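Local structure of putative signal recognition particle protein (Chaetomium thermophilum, 5CK5) at residues Leu23-Ser28 against Ile114-His119; Thr37-Gly42 against Thr107-Leu112; Val214-Asn219 against Val291-Gly296. The protein binds guanine nucleotides and belongs to the beta subunit family of the signal recognition particle receptor, probably acting at the endoplasmic reticulum membrane. All blocks are in the same frame, centred on the assembly; numbering follows the deposited sequence.

In the fold
Interactions 1 and 3 belong to the same mixed beta sheet, their centres about 14 Å apart, and both reach the bound GDP: interaction 1 near the phosphates, interaction 3 at the guanine. Strand 158-170 runs between strands 21-25 and 214-219. Interaction 2 lies on the periphery, its centre about 17 Å from that of interaction 1 and about 18 Å from that of interaction 3, and joins the end of helix 32-41 to the end of helix 103-109 and the residues leading into strand 112-114. Along the chain, both segments of interaction 2 fall between the two halves of interaction 1, and interaction 3 follows. The nucleotide thus lies at the C-terminal ends of strands of one sheet and the segments that follow them.

Interaction 1: residues Leu23-Ser28 against Ile114-His119; sequences LLIGPS and IDTPGH. With GDP (guanosine-5'-diphosphate), chain E.
Thr116 turns its side chain toward residues 23-25, and its two branches do different work. With chi1 at 66°, OG1 sits between the backbone N and the carbonyl carbon of its own residue and reaches Leu24 O at 3.1 Å, although its proton may serve another acceptor. The methyl instead crosses the Ile25 side chain, where Thr116 CG2 and Ile25 CG2 approach to 3.9 Å. Two residues earlier on each segment, Leu23 and Ile114 project to the same face of the sheet and pack obliquely, Leu23 CD1 against Ile114 CG2 at 3.7 Å. Beside them the parallel pairing is closed by the bond from Leu24 N to Ile114 O, 2.9 Å long with an N-H...O angle of 156°.

Past this point the two segments carry the phosphate-side elements of a P-loop GTPase. Gly26 opens the Walker A loop, which continues through Gly31, Lys32 and Thr33, while Asp115 to Gly118 read DTPG, the DxxG (G3) motif. Asp115 faces away from residues 23-28, with its carboxylate near Thr33 and about 4 Å from the bound magnesium.

Thr116 OG1 also meets a water at 2.5 Å, a short contact, and this water donates to Pro117 O and weakly to Gly26 O, linking the two segments where their backbones diverge. They converge again at the GTP-binding residues Ser28 and Gly118: Ser28 OG comes alongside the glycine backbone, 3.4 Å from Gly118 C, while on the nucleotide side Pro27 O lies 3.3 Å from GDP O3B, a close approach of two oxygens and not a bond.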
loop_
_atom_site.group_PDB
_atom_site.type_symbol
_atom_site.label_atom_id
_atom_site.label_comp_id
_atom_site.label_asym_id
_atom_site.label_seq_id
_atom_site.Cartn_x
_atom_site.Cartn_y
_atom_site.Cartn_z
ATOM N N LEU A 23 -2.722 5.388 -3.557
ATOM C CA LEU A 23 -2.738 4.116 -4.249
ATOM C C LEU A 23 -3.122 2.986 -3.313
ATOM O O LEU A 23 -2.474 2.730 -2.298
ATOM C CB LEU A 23 -1.394 3.821 -4.899
ATOM C CG LEU A 23 -1.580 2.949 -6.140
ATOM C CD1 LEU A 23 -2.622 3.568 -7.051
ATOM C CD2 LEU A 23 -0.265 2.731 -6.883
ATOM N N LEU A 24 -4.225 2.349 -3.658
ATOM C CA LEU A 24 -4.744 1.230 -2.929
ATOM C C LEU A 24 -4.312 -0.006 -3.690
ATOM O O LEU A 24 -4.790 -0.280 -4.791
ATOM C CB LEU A 24 -6.264 1.326 -2.827
ATOM C CG LEU A 24 -7.030 0.093 -2.397
ATOM C CD1 LEU A 24 -6.599 -0.271 -1.002
ATOM C CD2 LEU A 24 -8.515 0.365 -2.471
ATOM N N ILE A 25 -3.396 -0.757 -3.104
ATOM C CA ILE A 25 -2.860 -1.914 -3.774
ATOM C C ILE A 25 -2.938 -3.107 -2.846
ATOM O O ILE A 25 -3.010 -2.962 -1.641
ATOM C CB ILE A 25 -1.406 -1.653 -4.212
ATOM C CG1 ILE A 25 -0.527 -1.373 -3.010
ATOM C CG2 ILE A 25 -1.343 -0.424 -5.010
ATOM C CD1 ILE A 25 0.826 -0.861 -3.364
ATOM N N GLY A 26 -2.942 -4.295 -3.417
ATOM C CA GLY A 26 -2.985 -5.508 -2.633
ATOM C C GLY A 26 -3.441 -6.637 -3.526
ATOM O O GLY A 26 -3.905 -6.392 -4.622
ATOM N N PRO A 27 -3.357 -7.873 -3.032
ATOM C CA PRO A 27 -3.681 -9.103 -3.769
ATOM C C PRO A 27 -5.162 -9.243 -4.091
ATOM O O PRO A 27 -5.965 -8.493 -3.550
ATOM C CB PRO A 27 -3.239 -10.205 -2.804
ATOM C CG PRO A 27 -3.379 -9.574 -1.440
ATOM C CD PRO A 27 -2.955 -8.149 -1.639
ATOM N N SER A 28 -5.519 -10.177 -4.965
ATOM C CA SER A 28 -6.926 -10.449 -5.201
ATOM C C SER A 28 -7.571 -10.833 -3.868
ATOM O O SER A 28 -6.937 -11.484 -3.040
ATOM C CB SER A 28 -7.108 -11.572 -6.228
ATOM O OG SER A 28 -6.584 -11.220 -7.495
ATOM N N ILE A 114 -7.536 5.259 -5.137
ATOM C CA ILE A 114 -7.383 4.605 -6.431
ATOM C C ILE A 114 -7.136 3.105 -6.350
ATOM O O ILE A 114 -6.139 2.632 -5.800
ATOM C CB ILE A 114 -6.271 5.285 -7.253
ATOM C CG1 ILE A 114 -6.813 6.607 -7.785
ATOM C CG2 ILE A 114 -5.913 4.479 -8.477
ATOM C CD1 ILE A 114 -5.808 7.433 -8.520
ATOM N N ASP A 115 -8.096 2.387 -6.916
ATOM C CA ASP A 115 -8.155 0.934 -6.956
ATOM C C ASP A 115 -7.286 0.300 -8.034
ATOM O O ASP A 115 -7.088 0.864 -9.097
ATOM C CB ASP A 115 -9.612 0.514 -7.153
ATOM C CG ASP A 115 -9.864 -0.920 -6.798
ATOM O OD1 ASP A 115 -8.908 -1.644 -6.481
ATOM O OD2 ASP A 115 -11.038 -1.325 -6.832
ATOM N N THR A 116 -6.778 -0.888 -7.743
ATOM C CA THR A 116 -5.937 -1.606 -8.674
ATOM C C THR A 116 -6.507 -3.027 -8.914
ATOM O O THR A 116 -7.435 -3.449 -8.232
ATOM C CB THR A 116 -4.487 -1.645 -8.147
ATOM O OG1 THR A 116 -4.416 -2.428 -6.954
ATOM C CG2 THR A 116 -3.992 -0.229 -7.852
ATOM N N PRO A 117 -5.993 -3.745 -9.922
ATOM C CA PRO A 117 -6.286 -5.171 -10.093
ATOM C C PRO A 117 -5.464 -6.031 -9.148
ATOM O O PRO A 117 -4.344 -5.646 -8.795
ATOM C CB PRO A 117 -5.886 -5.443 -11.546
ATOM C CG PRO A 117 -5.849 -4.127 -12.200
ATOM C CD PRO A 117 -5.395 -3.180 -11.141
ATOM N N GLY A 118 -5.992 -7.176 -8.738
ATOM C CA GLY A 118 -5.276 -7.990 -7.773
ATOM C C GLY A 118 -4.239 -8.941 -8.354
ATOM O O GLY A 118 -3.235 -9.243 -7.707
ATOM N N HIS A 119 -4.475 -9.398 -9.579
ATOM C CA HIS A 119 -3.654 -10.424 -10.199
ATOM C C HIS A 119 -2.198 -10.038 -10.375
ATOM O O HIS A 119 -1.890 -8.875 -10.606
ATOM C CB HIS A 119 -4.231 -10.805 -11.557
ATOM C CG HIS A 119 -3.722 -12.112 -12.066
ATOM N ND1 HIS A 119 -2.680 -12.201 -12.962
ATOM C CD2 HIS A 119 -4.070 -13.382 -11.767
ATOM C CE1 HIS A 119 -2.422 -13.473 -13.210
ATOM N NE2 HIS A 119 -3.250 -14.208 -12.495
HETATM P PB GDP E . -10.303 -7.485 -4.414
HETATM O O1B GDP E . -10.723 -6.413 -5.384
HETATM O O2B GDP E . -10.099 -8.782 -5.131
HETATM O O3B GDP E . -9.023 -7.151 -3.738
HETATM O O3A GDP E . -11.317 -7.749 -3.203
HETATM P PA GDP E . -12.908 -7.695 -3.262
HETATM O O1A GDP E . -13.401 -6.425 -2.665
HETATM O O2A GDP E . -13.455 -7.936 -4.639
HETATM O "O5'" GDP E . -13.274 -9.009 -2.459
HETATM C "C5'" GDP E . -12.842 -9.356 -1.166
HETATM C "C4'" GDP E . -13.935 -10.285 -0.672
HETATM O "O4'" GDP E . -13.903 -10.169 0.738
HETATM C "C3'" GDP E . -15.298 -9.775 -1.151
HETATM O "O3'" GDP E . -16.304 -10.783 -1.378
HETATM C "C2'" GDP E . -15.768 -8.901 -0.024
HETATM O "O2'" GDP E . -17.186 -8.963 0.077
HETATM C "C1'" GDP E . -15.097 -9.530 1.178
HETATM N N9 GDP E . -14.779 -8.440 2.098
HETATM C C8 GDP E . -14.349 -7.210 1.797
HETATM N N7 GDP E . -14.170 -6.497 2.928
HETATM C C5 GDP E . -14.495 -7.283 3.969
HETATM C C6 GDP E . -14.554 -7.186 5.437
HETATM O O6 GDP E . -14.239 -6.152 6.044
HETATM N N1 GDP E . -14.957 -8.249 6.111
HETATM C C2 GDP E . -15.297 -9.395 5.518
HETATM N N2 GDP E . -15.692 -10.446 6.264
HETATM N N3 GDP E . -15.270 -9.564 4.194
HETATM C C4 GDP E . -14.890 -8.561 3.397
HETATM O O HOH W 1 -2.708 -4.303 -6.978
#

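Interaction 2: residues Thr37-Gly42 against Thr107-Leu112; sequences TLFERG and TARKFL
Arg109 reaches across to the last turn of helix 32-41, where it makes the one hydrogen bond of the contact. Its NH1 donates to Phe39 O over 2.6 Å, at an N-H...O angle of 147°; the nitrogen lies in the carbonyl plane on a lone pair, and the oxygen in turn lies close to the guanidinium plane. The chain of Arg109 bends at chi2, which lets its aliphatic part pass the Phe39 ring before the charged end meets the helix.

Van der Waals packing accompanies this bond. The Phe39 and Arg109 side chains slide past each other in opposite directions, with Arg109 CG 3.5 Å from Phe39 CE1; the guanidinium and ring planes are within 5° of parallel, but NH1 approaches the ring obliquely and the two do not stack.

Aromatic contacts complete the junction. The CZ end of Phe39 lies over one face of the Phe111 ring, toward its rim, and Phe39 CE1 comes to 3.7 Å from Phe111 CZ; the planes stand at 39°, an oblique arrangement. At its edge and near its plane, the Phe39 ring also meets a backbone oxygen, with Phe39 CZ 3.2 Å from Phe111 O. Outside the pair, Trp309 of helix 306-313 forms a cation-pi contact with Arg109 and also meets the Phe39 ring. Phe111 follows the positive-phi residue Lys110, where the chain leaves helix 103-109 for strand 112-114.

A cation placed on a carbonyl at the C-terminal end of a helix would be expected to be stabilised by the helix dipole. Separately, the Phe39-Phe111 packing joins this helix end to the start of strand 112-114.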
loop_
_atom_site.group_PDB
_atom_site.type_symbol
_atom_site.label_atom_id
_atom_site.label_comp_id
_atom_site.label_asym_id
_atom_site.label_seq_id
_atom_site.Cartn_x
_atom_site.Cartn_y
_atom_site.Cartn_z
ATOM N N THR A 37 -15.772 1.495 -2.418
ATOM C CA THR A 37 -17.183 1.810 -2.340
ATOM C C THR A 37 -17.528 2.450 -1.019
ATOM O O THR A 37 -18.254 3.429 -0.965
ATOM C CB THR A 37 -18.034 0.561 -2.493
ATOM O OG1 THR A 37 -17.620 -0.156 -3.653
ATOM C CG2 THR A 37 -19.506 0.934 -2.602
ATOM N N LEU A 38 -16.973 1.908 0.048
ATOM C CA LEU A 38 -17.161 2.518 1.355
ATOM C C LEU A 38 -16.552 3.906 1.388
ATOM O O LEU A 38 -17.172 4.858 1.874
ATOM C CB LEU A 38 -16.533 1.660 2.443
ATOM C CG LEU A 38 -16.584 2.292 3.828
ATOM C CD1 LEU A 38 -18.023 2.544 4.237
ATOM C CD2 LEU A 38 -15.884 1.396 4.832
ATOM N N PHE A 39 -15.352 4.017 0.826
ATOM C CA PHE A 39 -14.688 5.294 0.749
ATOM C C PHE A 39 -15.565 6.218 -0.059
ATOM O O PHE A 39 -15.811 7.356 0.324
ATOM C CB PHE A 39 -13.333 5.177 0.083
ATOM C CG PHE A 39 -12.730 6.499 -0.251
ATOM C CD1 PHE A 39 -12.153 7.275 0.727
ATOM C CD2 PHE A 39 -12.781 6.987 -1.532
ATOM C CE1 PHE A 39 -11.608 8.489 0.430
ATOM C CE2 PHE A 39 -12.235 8.204 -1.837
ATOM C CZ PHE A 39 -11.652 8.957 -0.851
ATOM N N GLU A 40 -16.020 5.698 -1.192
ATOM C CA GLU A 40 -16.844 6.439 -2.121
ATOM C C GLU A 40 -18.213 6.746 -1.563
ATOM O O GLU A 40 -18.741 7.834 -1.757
ATOM C CB GLU A 40 -16.979 5.649 -3.419
ATOM C CG GLU A 40 -18.070 6.132 -4.344
ATOM C CD GLU A 40 -17.888 5.622 -5.766
ATOM O OE1 GLU A 40 -16.869 4.945 -6.025
ATOM O OE2 GLU A 40 -18.758 5.907 -6.624
ATOM N N ARG A 41 -18.806 5.775 -0.883
ATOM C CA ARG A 41 -20.149 5.965 -0.360
ATOM C C ARG A 41 -20.082 6.679 0.973
ATOM O O ARG A 41 -21.103 7.023 1.551
ATOM C CB ARG A 41 -20.896 4.642 -0.250
ATOM C CG ARG A 41 -21.343 4.148 -1.618
ATOM C CD ARG A 41 -22.501 3.182 -1.535
ATOM N NE ARG A 41 -22.974 2.810 -2.866
ATOM C CZ ARG A 41 -24.099 2.142 -3.101
ATOM N NH1 ARG A 41 -24.887 1.785 -2.094
ATOM N NH2 ARG A 41 -24.445 1.845 -4.347
ATOM N N GLY A 42 -18.866 6.864 1.468
ATOM C CA GLY A 42 -18.642 7.650 2.663
ATOM C C GLY A 42 -18.993 6.895 3.922
ATOM O O GLY A 42 -18.485 7.218 4.988
ATOM N N THR A 107 -16.448 15.709 -0.988
ATOM C CA THR A 107 -17.125 16.499 0.039
ATOM C C THR A 107 -16.410 16.579 1.384
ATOM O O THR A 107 -16.589 17.552 2.128
ATOM C CB THR A 107 -18.546 15.974 0.298
ATOM O OG1 THR A 107 -18.474 14.621 0.766
ATOM C CG2 THR A 107 -19.361 16.022 -0.980
ATOM N N ALA A 108 -15.624 15.566 1.719
ATOM C CA ALA A 108 -15.064 15.538 3.054
ATOM C C ALA A 108 -13.646 15.029 3.101
ATOM O O ALA A 108 -12.843 15.507 3.901
ATOM C CB ALA A 108 -15.940 14.704 3.959
ATOM N N ARG A 109 -13.326 14.063 2.253
ATOM C CA ARG A 109 -12.017 13.446 2.366
ATOM C C ARG A 109 -10.892 14.181 1.668
ATOM O O ARG A 109 -9.733 13.910 1.951
ATOM C CB ARG A 109 -12.069 12.023 1.804
ATOM C CG ARG A 109 -12.211 10.931 2.843
ATOM C CD ARG A 109 -13.576 10.966 3.466
ATOM N NE ARG A 109 -13.926 9.713 4.121
ATOM C CZ ARG A 109 -14.444 8.669 3.489
ATOM N NH1 ARG A 109 -14.653 8.719 2.178
ATOM N NH2 ARG A 109 -14.755 7.578 4.169
ATOM N N LYS A 110 -11.230 15.101 0.774
ATOM C CA LYS A 110 -10.256 15.904 0.021
ATOM C C LYS A 110 -9.059 15.097 -0.538
ATOM O O LYS A 110 -7.965 15.642 -0.727
ATOM C CB LYS A 110 -9.754 17.081 0.882
ATOM C CG LYS A 110 -8.780 16.748 2.009
ATOM C CD LYS A 110 -8.172 18.004 2.606
ATOM C CE LYS A 110 -9.080 18.622 3.659
ATOM N NZ LYS A 110 -9.058 17.851 4.932
ATOM N N PHE A 111 -9.276 13.811 -0.823
ATOM C CA PHE A 111 -8.339 13.032 -1.635
ATOM C C PHE A 111 -9.061 11.895 -2.354
ATOM O O PHE A 111 -10.186 11.553 -2.014
ATOM C CB PHE A 111 -7.188 12.470 -0.791
ATOM C CG PHE A 111 -7.564 11.302 0.074
ATOM C CD1 PHE A 111 -8.017 11.489 1.358
ATOM C CD2 PHE A 111 -7.426 10.008 -0.393
ATOM C CE1 PHE A 111 -8.348 10.408 2.149
ATOM C CE2 PHE A 111 -7.757 8.927 0.389
ATOM C CZ PHE A 111 -8.218 9.126 1.660
ATOM N N LEU A 112 -8.381 11.286 -3.317
ATOM C CA LEU A 112 -8.958 10.198 -4.100
ATOM C C LEU A 112 -8.371 8.859 -3.714
ATOM O O LEU A 112 -7.180 8.752 -3.477
ATOM C CB LEU A 112 -8.719 10.410 -5.595
ATOM C CG LEU A 112 -9.392 11.543 -6.367
ATOM C CD1 LEU A 112 -8.669 11.726 -7.676
ATOM C CD2 LEU A 112 -10.860 11.276 -6.609
#

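Interaction 3: residues Val214-Asn219 against Val291-Gly296; sequences VLIAAN and VEVMGG. With GDP (guanosine-5'-diphosphate), chain E.
Strands 214-219 and 291-295 run parallel, their axes 4.6 Å apart and 23° from exact alignment, with Val214 to Ala218 facing Val291 to Gly295 in unbroken register and bonds alternating in direction, Ile216 N to Glu292 O and Met294 N to Ile216 O, both 3.0 Å, then Ala218 N to Met294 O and Gly296 N to Ala218 O, after a weak first bond from Glu292 N to Val214 O.

On one face of the sheet, Ile216 packs against two valines of the neighbouring strand. Its side chain lies beside that of Val291, pointing the same way, with Ile216 CD1 3.7 Å from Val291 CG2, whereas Val293 crosses it, with Val293 CG2 3.8 Å from Ile216 CB. Helix 229-248 packs on this face through Leu236 and Val232. On the face of Leu215 and Met294, Leu215 CD1 passes obliquely to Met294 CB at 4.0 Å and also bears on Glu292 O at 3.2 Å, and both side chains touch Trp311 of helix 306-313.

At the strand end, Asn219 has CG anti to the backbone N (chi1 -162°), which carries the amide to the guanine, with Asn219 ND2 3.3 Å from GDP N7. The same ND2 is hydrogen-bonded to Ala30 O in the P-loop. Asn219, Lys220 and Asp222 belong to the NKxD (G4) motif.

Two backbone carbonyls are gripped twice, Met294 O by Ala218 N and Trp308 NE1 and Ala218 O by Gly296 N and Gln221 NE2, so the strand end that presents Asn219 to the base is fixed by bonds from both sheet and surroundings.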
loop_
_atom_site.group_PDB
_atom_site.type_symbol
_atom_site.label_atom_id
_atom_site.label_comp_id
_atom_site.label_asym_id
_atom_site.label_seq_id
_atom_site.Cartn_x
_atom_site.Cartn_y
_atom_site.Cartn_z
ATOM N N VAL A 214 3.274 4.319 3.320
ATOM C CA VAL A 214 2.469 3.169 2.977
ATOM C C VAL A 214 1.745 2.709 4.213
ATOM O O VAL A 214 2.348 2.518 5.252
ATOM C CB VAL A 214 3.309 2.016 2.424
ATOM C CG1 VAL A 214 2.455 0.758 2.283
ATOM C CG2 VAL A 214 3.899 2.397 1.094
ATOM N N LEU A 215 0.440 2.551 4.108
ATOM C CA LEU A 215 -0.324 2.019 5.213
ATOM C C LEU A 215 -0.708 0.557 4.974
ATOM O O LEU A 215 -1.466 0.267 4.067
ATOM C CB LEU A 215 -1.562 2.869 5.425
ATOM C CG LEU A 215 -2.489 2.257 6.447
ATOM C CD1 LEU A 215 -1.783 2.242 7.768
ATOM C CD2 LEU A 215 -3.735 3.070 6.508
ATOM N N ILE A 216 -0.218 -0.354 5.812
ATOM C CA ILE A 216 -0.516 -1.768 5.632
ATOM C C ILE A 216 -1.763 -2.121 6.427
ATOM O O ILE A 216 -1.710 -2.389 7.623
ATOM C CB ILE A 216 0.665 -2.654 6.067
ATOM C CG1 ILE A 216 1.906 -2.335 5.240
ATOM C CG2 ILE A 216 0.346 -4.115 5.909
ATOM C CD1 ILE A 216 3.125 -3.070 5.691
ATOM N N ALA A 217 -2.888 -2.160 5.723
ATOM C CA ALA A 217 -4.194 -2.289 6.350
ATOM C C ALA A 217 -4.645 -3.717 6.429
ATOM O O ALA A 217 -4.940 -4.327 5.432
ATOM C CB ALA A 217 -5.208 -1.483 5.592
ATOM N N ALA A 218 -4.711 -4.245 7.630
ATOM C CA ALA A 218 -5.127 -5.614 7.821
ATOM C C ALA A 218 -6.649 -5.696 7.885
ATOM O O ALA A 218 -7.248 -5.421 8.920
ATOM C CB ALA A 218 -4.505 -6.182 9.074
ATOM N N ASN A 219 -7.267 -6.049 6.765
ATOM C CA ASN A 219 -8.718 -6.015 6.622
ATOM C C ASN A 219 -9.373 -7.251 7.200
ATOM O O ASN A 219 -8.686 -8.197 7.589
ATOM C CB ASN A 219 -9.125 -5.867 5.147
ATOM C CG ASN A 219 -10.561 -5.397 4.985
ATOM O OD1 ASN A 219 -11.156 -4.905 5.922
ATOM N ND2 ASN A 219 -11.127 -5.583 3.810
ATOM N N VAL A 291 6.070 3.363 7.249
ATOM C CA VAL A 291 5.244 2.197 7.061
ATOM C C VAL A 291 4.675 1.765 8.408
ATOM O O VAL A 291 5.407 1.671 9.392
ATOM C CB VAL A 291 6.029 1.071 6.391
ATOM C CG1 VAL A 291 7.429 0.996 6.958
ATOM C CG2 VAL A 291 5.294 -0.241 6.513
ATOM N N GLU A 292 3.353 1.601 8.458
ATOM C CA GLU A 292 2.635 1.252 9.683
ATOM C C GLU A 292 1.531 0.241 9.422
ATOM O O GLU A 292 0.752 0.415 8.493
ATOM C CB GLU A 292 2.023 2.502 10.303
ATOM C CG GLU A 292 1.086 2.219 11.442
ATOM C CD GLU A 292 0.686 3.458 12.189
ATOM O OE1 GLU A 292 1.155 4.554 11.821
ATOM O OE2 GLU A 292 -0.102 3.330 13.149
ATOM N N VAL A 293 1.418 -0.779 10.269
ATOM C CA VAL A 293 0.345 -1.776 10.120
ATOM C C VAL A 293 -0.839 -1.440 11.016
ATOM O O VAL A 293 -0.675 -1.155 12.198
ATOM C CB VAL A 293 0.801 -3.209 10.437
ATOM C CG1 VAL A 293 -0.388 -4.152 10.379
ATOM C CG2 VAL A 293 1.902 -3.666 9.485
ATOM N N MET A 294 -2.029 -1.438 10.428
ATOM C CA MET A 294 -3.231 -1.056 11.131
ATOM C C MET A 294 -4.392 -1.952 10.758
ATOM O O MET A 294 -4.633 -2.165 9.587
ATOM C CB MET A 294 -3.567 0.398 10.811
ATOM C CG MET A 294 -4.660 1.026 11.679
ATOM S SD MET A 294 -4.736 2.816 11.528
ATOM C CE MET A 294 -3.081 3.242 12.041
ATOM N N GLY A 295 -5.113 -2.458 11.758
ATOM C CA GLY A 295 -6.261 -3.312 11.524
ATOM C C GLY A 295 -7.559 -2.556 11.316
ATOM O O GLY A 295 -7.716 -1.429 11.761
ATOM N N GLY A 296 -8.508 -3.199 10.653
ATOM C CA GLY A 296 -9.823 -2.625 10.453
ATOM C C GLY A 296 -10.697 -3.512 9.592
ATOM O O GLY A 296 -10.270 -4.579 9.178
HETATM P PB GDP E . -10.303 -7.485 -4.414
HETATM O O1B GDP E . -10.723 -6.413 -5.384
HETATM O O2B GDP E . -10.099 -8.782 -5.131
HETATM O O3B GDP E . -9.023 -7.151 -3.738
HETATM O O3A GDP E . -11.317 -7.749 -3.203
HETATM P PA GDP E . -12.908 -7.695 -3.262
HETATM O O1A GDP E . -13.401 -6.425 -2.665
HETATM O O2A GDP E . -13.455 -7.936 -4.639
HETATM O "O5'" GDP E . -13.274 -9.009 -2.459
HETATM C "C5'" GDP E . -12.842 -9.356 -1.166
HETATM C "C4'" GDP E . -13.935 -10.285 -0.672
HETATM O "O4'" GDP E . -13.903 -10.169 0.738
HETATM C "C3'" GDP E . -15.298 -9.775 -1.151
HETATM O "O3'" GDP E . -16.304 -10.783 -1.378
HETATM C "C2'" GDP E . -15.768 -8.901 -0.024
HETATM O "O2'" GDP E . -17.186 -8.963 0.077
HETATM C "C1'" GDP E . -15.097 -9.530 1.178
HETATM N N9 GDP E . -14.779 -8.440 2.098
HETATM C C8 GDP E . -14.349 -7.210 1.797
HETATM N N7 GDP E . -14.170 -6.497 2.928
HETATM C C5 GDP E . -14.495 -7.283 3.969
HETATM C C6 GDP E . -14.554 -7.186 5.437
HETATM O O6 GDP E . -14.239 -6.152 6.044
HETATM N N1 GDP E . -14.957 -8.249 6.111
HETATM C C2 GDP E . -15.297 -9.395 5.518
HETATM N N2 GDP E . -15.692 -10.446 6.264
HETATM N N3 GDP E . -15.270 -9.564 4.194
HETATM C C4 GDP E . -14.890 -8.561 3.397
#